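PDB 1VBK: THUMP domain-containing protein from Pyrococcus horikoshii, which is of unproven function but, as a ThiI-like protein with a THUMP domain, probably binds RNA and ATP. Local coordinates for residues Glu133-Leu136 with Asn140-Val143; Leu93-Lys98 with Glu105-Arg110; Lys100-Glu105 with Tyr148-Gly153. One frame throughout, in Å; residues are numbered along the deposited sequence.

Contact 1. Residues Glu133-Leu136 with Asn140-Val143; sequences EYIL and NCEV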
loop_
_atom_site.group_PDB
_atom_site.type_symbol
_atom_site.label_atom_id
_atom_site.label_comp_id
_atom_site.label_asym_id
_atom_site.label_seq_id
_atom_site.Cartn_x
_atom_site.Cartn_y
_atom_site.Cartn_z
ATOM N N GLU A 133 14.617 25.198 -45.980
ATOM C CA GLU A 133 15.063 26.042 -47.086
ATOM C C GLU A 133 16.306 26.827 -46.677
ATOM O O GLU A 133 17.203 27.057 -47.487
ATOM C CB GLU A 133 13.957 27.020 -47.497
ATOM C CG GLU A 133 14.442 28.123 -48.431
ATOM C CD GLU A 133 13.356 29.117 -48.793
ATOM O OE1 GLU A 133 12.718 29.672 -47.870
ATOM O OE2 GLU A 133 13.149 29.347 -50.003
ATOM N N TYR A 134 16.346 27.240 -45.415
ATOM C CA TYR A 134 17.476 27.995 -44.888
ATOM C C TYR A 134 18.725 27.115 -44.892
ATOM O O TYR A 134 19.797 27.542 -45.320
ATOM C CB TYR A 134 17.177 28.460 -43.459
ATOM C CG TYR A 134 18.196 29.423 -42.900
ATOM C CD1 TYR A 134 18.324 30.714 -43.421
ATOM C CD2 TYR A 134 19.030 29.051 -41.846
ATOM C CE1 TYR A 134 19.260 31.615 -42.899
ATOM C CE2 TYR A 134 19.968 29.942 -41.321
ATOM C CZ TYR A 134 20.076 31.221 -41.848
ATOM O OH TYR A 134 20.987 32.109 -41.314
ATOM N N ILE A 135 18.582 25.882 -44.412
ATOM C CA ILE A 135 19.707 24.955 -44.375
ATOM C C ILE A 135 20.164 24.596 -45.802
ATOM O O ILE A 135 21.363 24.577 -46.094
ATOM C CB ILE A 135 19.328 23.680 -43.565
ATOM C CG1 ILE A 135 19.058 24.074 -42.108
ATOM C CG2 ILE A 135 20.461 22.646 -43.621
ATOM C CD1 ILE A 135 18.671 22.927 -41.209
ATOM N N LEU A 136 19.211 24.337 -46.693
ATOM C CA LEU A 136 19.537 23.997 -48.079
ATOM C C LEU A 136 20.288 25.108 -48.817
ATOM O O LEU A 136 21.058 24.836 -49.739
ATOM C CB LEU A 136 18.262 23.657 -48.861
ATOM C CG LEU A 136 17.681 22.256 -48.664
ATOM C CD1 LEU A 136 16.318 22.174 -49.339
ATOM C CD2 LEU A 136 18.631 21.222 -49.251
ATOM N N ASN A 140 25.604 21.942 -48.324
ATOM C CA ASN A 140 25.402 20.938 -49.355
ATOM C C ASN A 140 24.709 19.810 -48.611
ATOM O O ASN A 140 25.296 19.171 -47.736
ATOM C CB ASN A 140 26.732 20.444 -49.927
ATOM C CG ASN A 140 26.542 19.403 -51.017
ATOM O OD1 ASN A 140 25.436 19.213 -51.525
ATOM N ND2 ASN A 140 27.622 18.730 -51.385
ATOM N N CYS A 141 23.444 19.589 -48.932
ATOM C CA CYS A 141 22.681 18.548 -48.269
ATOM C C CYS A 141 21.450 18.228 -49.094
ATOM O O CYS A 141 21.242 18.802 -50.162
ATOM C CB CYS A 141 22.277 19.000 -46.862
ATOM S SG CYS A 141 21.377 20.572 -46.815
ATOM N N GLU A 142 20.623 17.330 -48.581
ATOM C CA GLU A 142 19.444 16.900 -49.313
ATOM C C GLU A 142 18.346 16.452 -48.368
ATOM O O GLU A 142 18.604 15.749 -47.399
ATOM C CB GLU A 142 19.868 15.753 -50.227
ATOM C CG GLU A 142 18.785 14.973 -50.901
ATOM C CD GLU A 142 19.370 13.781 -51.628
ATOM O OE1 GLU A 142 20.252 13.994 -52.488
ATOM O OE2 GLU A 142 18.967 12.636 -51.336
ATOM N N VAL A 143 17.117 16.863 -48.655
ATOM C CA VAL A 143 15.989 16.483 -47.824
ATOM C C VAL A 143 15.578 15.043 -48.110
ATOM O O VAL A 143 15.457 14.640 -49.263
ATOM C CB VAL A 143 14.762 17.400 -48.077
ATOM C CG1 VAL A 143 13.544 16.868 -47.321
ATOM C CG2 VAL A 143 15.075 18.826 -47.637
HETATM O O HOH W 1 22.365 22.061 -50.961
#
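L136 and C141 carry the apolar part of this contact, with I135 on the buried side and V143 at the exposed edge; together the two segments bury 191 Å². The CD2 branch of L136 lies 3.7 Å from C141 SG. The same methyl rests against the backbone of that residue, with L136 CD2 3.7 Å from C141 O. The other branch serves a different neighbour: L136 CD1 approaches V143 CG2 at 4.0 Å, the two side chains crossing at about a right angle. The sulfur has a second hydrocarbon partner, since I135 CG2 is 3.9 Å from C141 SG. With chi1 at 55°, C141 holds SG between its backbone N and carbonyl carbon, where it meets both CD2 of L136 and CG2 of I135.

The polar link between the segments is tenuous and runs through water. One water molecule donates weakly to L136 O at 3.3 Å and accepts, also weakly, from C141 N at 3.4 Å. E142 points away from the helix, and its carboxylate is paired with K108 and R106.

In the fold, helix 124-138 and strand 142-143 form the later part of the beta-alpha-beta unit that begins with strand 108-115. Backbone bonds from E142 to P107 and F109 place strand 142-143 parallel beside strand 108-115. I135, L136, C141 and V143 all touch F109 of that strand, while I135 and C141 also reach F95 on helix 84-102.

Contact 2. Residues Leu93-Lys98 with Glu105-Arg110; sequences LMFRKK and ERPKFR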
loop_
_atom_site.group_PDB
_atom_site.type_symbol
_atom_site.label_atom_id
_atom_site.label_comp_id
_atom_site.label_asym_id
_atom_site.label_seq_id
_atom_site.Cartn_x
_atom_site.Cartn_y
_atom_site.Cartn_z
ATOM N N LEU A 93 23.297 26.265 -37.004
ATOM C CA LEU A 93 24.447 26.060 -36.129
ATOM C C LEU A 93 24.510 24.609 -35.649
ATOM O O LEU A 93 25.566 23.964 -35.680
ATOM C CB LEU A 93 24.349 26.992 -34.920
ATOM C CG LEU A 93 25.482 26.912 -33.894
ATOM C CD1 LEU A 93 26.752 27.501 -34.495
ATOM C CD2 LEU A 93 25.091 27.683 -32.635
ATOM N N MET A 94 23.373 24.094 -35.203
ATOM C CA MET A 94 23.319 22.724 -34.722
ATOM C C MET A 94 23.441 21.711 -35.854
ATOM O O MET A 94 23.987 20.628 -35.669
ATOM C CB MET A 94 22.034 22.508 -33.933
ATOM C CG MET A 94 22.000 23.394 -32.701
ATOM S SD MET A 94 20.779 22.918 -31.517
ATOM C CE MET A 94 21.568 21.399 -30.855
ATOM N N PHE A 95 22.933 22.071 -37.025
ATOM C CA PHE A 95 23.015 21.188 -38.180
ATOM C C PHE A 95 24.479 21.010 -38.550
ATOM O O PHE A 95 24.933 19.895 -38.811
ATOM C CB PHE A 95 22.248 21.786 -39.365
ATOM C CG PHE A 95 22.384 20.997 -40.642
ATOM C CD1 PHE A 95 23.505 21.150 -41.460
ATOM C CD2 PHE A 95 21.401 20.091 -41.020
ATOM C CE1 PHE A 95 23.641 20.409 -42.640
ATOM C CE2 PHE A 95 21.524 19.347 -42.194
ATOM C CZ PHE A 95 22.649 19.507 -43.007
ATOM N N ARG A 96 25.217 22.116 -38.566
ATOM C CA ARG A 96 26.630 22.070 -38.916
ATOM C C ARG A 96 27.435 21.251 -37.920
ATOM O O ARG A 96 28.318 20.485 -38.309
ATOM C CB ARG A 96 27.178 23.494 -39.052
ATOM C CG ARG A 96 26.737 24.132 -40.362
ATOM C CD ARG A 96 26.987 25.624 -40.444
ATOM N NE ARG A 96 26.811 26.091 -41.820
ATOM C CZ ARG A 96 26.807 27.367 -42.192
ATOM N NH1 ARG A 96 26.962 28.325 -41.292
ATOM N NH2 ARG A 96 26.660 27.679 -43.475
ATOM N N LYS A 97 27.111 21.380 -36.639
ATOM C CA LYS A 97 27.820 20.617 -35.624
ATOM C C LYS A 97 27.600 19.126 -35.864
ATOM O O LYS A 97 28.540 18.337 -35.832
ATOM C CB LYS A 97 27.335 20.992 -34.222
ATOM C CG LYS A 97 27.946 20.123 -33.135
ATOM C CD LYS A 97 27.656 20.656 -31.738
ATOM C CE LYS A 97 28.172 19.691 -30.680
ATOM N NZ LYS A 97 29.607 19.346 -30.913
ATOM N N LYS A 98 26.350 18.748 -36.113
ATOM C CA LYS A 98 26.027 17.351 -36.355
ATOM C C LYS A 98 26.625 16.867 -37.674
ATOM O O LYS A 98 27.153 15.756 -37.752
ATOM C CB LYS A 98 24.512 17.162 -36.369
ATOM C CG LYS A 98 24.052 15.733 -36.639
ATOM C CD LYS A 98 24.383 14.785 -35.497
ATOM C CE LYS A 98 23.751 13.423 -35.751
ATOM N NZ LYS A 98 23.984 12.473 -34.632
ATOM N N GLU A 105 29.768 14.494 -47.363
ATOM C CA GLU A 105 29.767 15.695 -48.190
ATOM C C GLU A 105 28.355 16.252 -48.310
ATOM O O GLU A 105 28.140 17.464 -48.232
ATOM C CB GLU A 105 30.241 15.387 -49.609
ATOM C CG GLU A 105 31.338 14.361 -49.740
ATOM C CD GLU A 105 31.443 13.863 -51.167
ATOM O OE1 GLU A 105 31.610 14.709 -52.072
ATOM O OE2 GLU A 105 31.345 12.635 -51.383
ATOM N N ARG A 106 27.396 15.352 -48.505
ATOM C CA ARG A 106 26.007 15.745 -48.701
ATOM C C ARG A 106 25.061 14.892 -47.861
ATOM O O ARG A 106 24.417 13.967 -48.363
ATOM C CB ARG A 106 25.677 15.615 -50.193
ATOM C CG ARG A 106 24.309 16.112 -50.640
ATOM C CD ARG A 106 24.085 15.644 -52.081
ATOM N NE ARG A 106 22.727 15.853 -52.574
ATOM C CZ ARG A 106 22.272 17.002 -53.063
ATOM N NH1 ARG A 106 23.069 18.062 -53.125
ATOM N NH2 ARG A 106 21.025 17.085 -53.502
ATOM N N PRO A 107 24.967 15.195 -46.558
ATOM C CA PRO A 107 24.091 14.445 -45.655
ATOM C C PRO A 107 22.606 14.612 -45.981
ATOM O O PRO A 107 22.183 15.646 -46.509
ATOM C CB PRO A 107 24.446 15.016 -44.279
ATOM C CG PRO A 107 24.825 16.453 -44.597
ATOM C CD PRO A 107 25.677 16.272 -45.839
ATOM N N LYS A 108 21.827 13.578 -45.685
ATOM C CA LYS A 108 20.382 13.623 -45.896
ATOM C C LYS A 108 19.787 14.114 -44.576
ATOM O O LYS A 108 20.254 13.715 -43.504
ATOM C CB LYS A 108 19.843 12.227 -46.221
ATOM C CG LYS A 108 20.187 11.725 -47.623
ATOM C CD LYS A 108 19.809 10.259 -47.760
ATOM C CE LYS A 108 19.944 9.761 -49.190
ATOM N NZ LYS A 108 18.876 10.310 -50.067
ATOM N N PHE A 109 18.768 14.967 -44.646
ATOM C CA PHE A 109 18.156 15.494 -43.427
ATOM C C PHE A 109 16.672 15.814 -43.557
ATOM O O PHE A 109 16.103 15.791 -44.650
ATOM C CB PHE A 109 18.873 16.781 -42.991
ATOM C CG PHE A 109 18.394 18.029 -43.711
ATOM C CD1 PHE A 109 18.707 18.251 -45.050
ATOM C CD2 PHE A 109 17.632 18.986 -43.039
ATOM C CE1 PHE A 109 18.268 19.408 -45.710
ATOM C CE2 PHE A 109 17.190 20.146 -43.689
ATOM C CZ PHE A 109 17.508 20.358 -45.025
ATOM N N ARG A 110 16.057 16.112 -42.414
ATOM C CA ARG A 110 14.664 16.522 -42.372
ATOM C C ARG A 110 14.529 17.437 -41.170
ATOM O O ARG A 110 15.399 17.466 -40.303
ATOM C CB ARG A 110 13.718 15.326 -42.214
ATOM C CG ARG A 110 13.716 14.665 -40.842
ATOM C CD ARG A 110 12.368 13.971 -40.611
ATOM N NE ARG A 110 11.320 14.969 -40.431
ATOM C CZ ARG A 110 10.072 14.850 -40.874
ATOM N NH1 ARG A 110 9.693 13.761 -41.535
ATOM N NH2 ARG A 110 9.204 15.834 -40.665
#
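F95 and F109 form a T-shaped aromatic pair, with the edge of F95 directed toward the face of F109. Their centroids are 5.3 Å apart and the ring planes stand at 79°, which excludes a parallel stack. The leading atom is F95 CE2, which approaches the root of the other ring: it is 3.7 Å from F109 CG and 4.0 Å from F109 CD2. It also meets the beta carbon, with F95 CE2 3.8 Å from F109 CB, and that carbon lies in the plane of the F95 ring. With chi1 at 175°, F95 holds CG opposite the backbone N, which sends the ring off the helix toward the strand.

A second apolar contact extends the interface to the residue just before the strand. There P107 CG lies 4.1 Å from F95 CZ, so neighbouring ring atoms CE2 and CZ serve two different partners. All three touching residues are buried, and the segments cover 130 Å² between them.

Further apolar groups adjoin the pair: I135 of helix 124-138 touches both rings, as does I150 of strand 150-157. The arrangement is that of an alpha/beta core, in which helix 84-102 sends an aromatic side chain onto strand 108-115 and the preceding turn, within the THUMP domain.

Contact 3. Residues Lys100-Glu105 with Tyr148-Gly153; sequences KEVGKE and YDIEIG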
loop_
_atom_site.group_PDB
_atom_site.type_symbol
_atom_site.label_atom_id
_atom_site.label_comp_id
_atom_site.label_asym_id
_atom_site.label_seq_id
_atom_site.Cartn_x
_atom_site.Cartn_y
_atom_site.Cartn_z
ATOM N N LYS A 100 29.293 17.783 -39.110
ATOM C CA LYS A 100 30.725 17.552 -38.959
ATOM C C LYS A 100 30.944 16.160 -38.372
ATOM O O LYS A 100 31.852 15.438 -38.789
ATOM C CB LYS A 100 31.349 18.605 -38.041
ATOM C CG LYS A 100 32.848 18.442 -37.875
ATOM C CD LYS A 100 33.430 19.431 -36.874
ATOM C CE LYS A 100 34.939 19.246 -36.740
ATOM N NZ LYS A 100 35.524 20.111 -35.675
ATOM N N GLU A 101 30.107 15.784 -37.408
ATOM C CA GLU A 101 30.209 14.473 -36.777
ATOM C C GLU A 101 29.816 13.365 -37.757
ATOM O O GLU A 101 30.431 12.298 -37.776
ATOM C CB GLU A 101 29.320 14.414 -35.531
ATOM C CG GLU A 101 29.708 15.435 -34.474
ATOM C CD GLU A 101 28.727 15.496 -33.317
ATOM O OE1 GLU A 101 28.880 16.397 -32.459
ATOM O OE2 GLU A 101 27.809 14.647 -33.261
ATOM N N VAL A 102 28.790 13.616 -38.568
ATOM C CA VAL A 102 28.344 12.634 -39.556
ATOM C C VAL A 102 29.467 12.395 -40.571
ATOM O O VAL A 102 29.737 11.256 -40.954
ATOM C CB VAL A 102 27.057 13.115 -40.267
ATOM C CG1 VAL A 102 26.730 12.207 -41.446
ATOM C CG2 VAL A 102 25.891 13.105 -39.270
ATOM N N GLY A 103 30.113 13.475 -40.999
ATOM C CA GLY A 103 31.239 13.368 -41.915
ATOM C C GLY A 103 30.975 13.047 -43.374
ATOM O O GLY A 103 31.797 12.397 -44.026
ATOM N N LYS A 104 29.838 13.493 -43.894
ATOM C CA LYS A 104 29.512 13.248 -45.295
ATOM C C LYS A 104 29.494 14.560 -46.064
ATOM O O LYS A 104 29.234 15.617 -45.491
ATOM C CB LYS A 104 28.151 12.561 -45.408
ATOM C CG LYS A 104 28.128 11.153 -44.846
ATOM C CD LYS A 104 26.745 10.530 -44.982
ATOM C CE LYS A 104 26.733 9.094 -44.481
ATOM N NZ LYS A 104 25.418 8.428 -44.746
ATOM N N GLU A 105 29.768 14.494 -47.363
ATOM C CA GLU A 105 29.767 15.695 -48.190
ATOM C C GLU A 105 28.355 16.252 -48.310
ATOM O O GLU A 105 28.140 17.464 -48.232
ATOM C CB GLU A 105 30.241 15.387 -49.609
ATOM C CG GLU A 105 31.338 14.361 -49.740
ATOM C CD GLU A 105 31.443 13.863 -51.167
ATOM O OE1 GLU A 105 31.610 14.709 -52.072
ATOM O OE2 GLU A 105 31.345 12.635 -51.383
ATOM N N TYR A 148 17.430 9.592 -43.126
ATOM C CA TYR A 148 18.204 10.810 -42.943
ATOM C C TYR A 148 19.339 10.624 -41.952
ATOM O O TYR A 148 19.217 9.861 -40.987
ATOM C CB TYR A 148 17.292 11.948 -42.469
ATOM C CG TYR A 148 16.278 11.535 -41.416
ATOM C CD1 TYR A 148 15.030 11.022 -41.782
ATOM C CD2 TYR A 148 16.567 11.657 -40.060
ATOM C CE1 TYR A 148 14.094 10.645 -40.816
ATOM C CE2 TYR A 148 15.640 11.282 -39.087
ATOM C CZ TYR A 148 14.410 10.779 -39.473
ATOM O OH TYR A 148 13.500 10.411 -38.510
ATOM N N ASP A 149 20.446 11.322 -42.203
ATOM C CA ASP A 149 21.610 11.276 -41.325
ATOM C C ASP A 149 21.398 12.265 -40.184
ATOM O O ASP A 149 21.939 12.102 -39.092
ATOM C CB ASP A 149 22.884 11.710 -42.063
ATOM C CG ASP A 149 23.211 10.826 -43.247
ATOM O OD1 ASP A 149 23.053 11.300 -44.389
ATOM O OD2 ASP A 149 23.624 9.662 -43.029
ATOM N N ILE A 150 20.617 13.303 -40.461
ATOM C CA ILE A 150 20.378 14.363 -39.490
ATOM C C ILE A 150 18.923 14.784 -39.383
ATOM O O ILE A 150 18.238 14.945 -40.390
ATOM C CB ILE A 150 21.180 15.628 -39.872
ATOM C CG1 ILE A 150 22.678 15.318 -39.891
ATOM C CG2 ILE A 150 20.861 16.770 -38.908
ATOM C CD1 ILE A 150 23.507 16.393 -40.573
ATOM N N GLU A 151 18.452 14.964 -38.154
ATOM C CA GLU A 151 17.096 15.440 -37.949
ATOM C C GLU A 151 17.176 16.688 -37.089
ATOM O O GLU A 151 17.720 16.651 -35.990
ATOM C CB GLU A 151 16.221 14.411 -37.239
ATOM C CG GLU A 151 14.847 14.980 -36.898
ATOM C CD GLU A 151 14.017 14.057 -36.038
ATOM O OE1 GLU A 151 14.538 13.584 -35.005
ATOM O OE2 GLU A 151 12.842 13.814 -36.391
ATOM N N ILE A 152 16.668 17.799 -37.610
ATOM C CA ILE A 152 16.647 19.048 -36.861
ATOM C C ILE A 152 15.267 19.097 -36.217
ATOM O O ILE A 152 14.258 19.217 -36.914
ATOM C CB ILE A 152 16.801 20.282 -37.786
ATOM C CG1 ILE A 152 18.173 20.262 -38.472
ATOM C CG2 ILE A 152 16.631 21.567 -36.981
ATOM C CD1 ILE A 152 19.356 20.384 -37.521
ATOM N N GLY A 153 15.227 18.987 -34.891
ATOM C CA GLY A 153 13.958 19.023 -34.184
ATOM C C GLY A 153 13.724 20.398 -33.598
ATOM O O GLY A 153 14.660 21.038 -33.115
HETATM O O HOH W 2 23.385 9.786 -46.623
#
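V102 and K104 meet I150 and D149 in a mixed apolar and ionic contact of the alpha/beta THUMP domain, where the C-terminal end of helix 84-102 and the turn after it pack against the beginning of strand 150-157. The nearest pair of alpha carbons, V102 CA and D149 CA, is 7.1 Å apart, and 167 Å² is buried in all.

The apolar half belongs to V102, whose two methyls diverge. V102 CG1, anti to the backbone N (chi1 171°), lies 3.9 Å from D149 CB, and the two side chains cross at about a right angle. V102 CG2 turns to the next residue and lies 4.0 Å from I150 CG1. I150 is buried and also touches F95, K98 and A99 of the same helix, so this pair continues a longer helix-to-strand interface. Just beyond V102, G103 adopts a positive phi of 74°, a conformation favourable to glycine; here the chain leaves the helix and leads to K104.

The ionic half is a salt bridge that is also a hydrogen bond, with K104 NZ 2.8 Å from D149 OD2. The lysine chain is extended beyond CG and runs across the carboxylate; K104 CE is 3.5 Å from D149 OD2. The ammonium group meets OD2 on the syn side but 27° out of the carboxylate plane. D149 OD1 also accepts a hydrogen bond from K108 N, which ties the aspartate to strand 108-115 and should limit its rotation. A water molecule completes the bridge, accepting from K104 NZ at 3.1 Å and donating to D149 OD1 at 2.7 Å.

All three contacts lie in the THUMP domain, on the same side of the chain's centre. The centres of contacts 2 and 3 are about 4 Å apart, those of 1 and 2 about 8 Å, and those of 1 and 3 about 11 Å. Contacts 2 and 3 share E105 and helix 84-102, and their segments alternate along the chain; contact 2 closes before contact 1 opens, and contact 1 falls wholly between the two segments of contact 3. Strand 108-115, used by contact 2, pairs in parallel with both 142-143 and 150-157. The three thus pack two successive helices onto adjoining strands of one sheet, with contact 2 buried and contacts 1 and 3 reaching the surface.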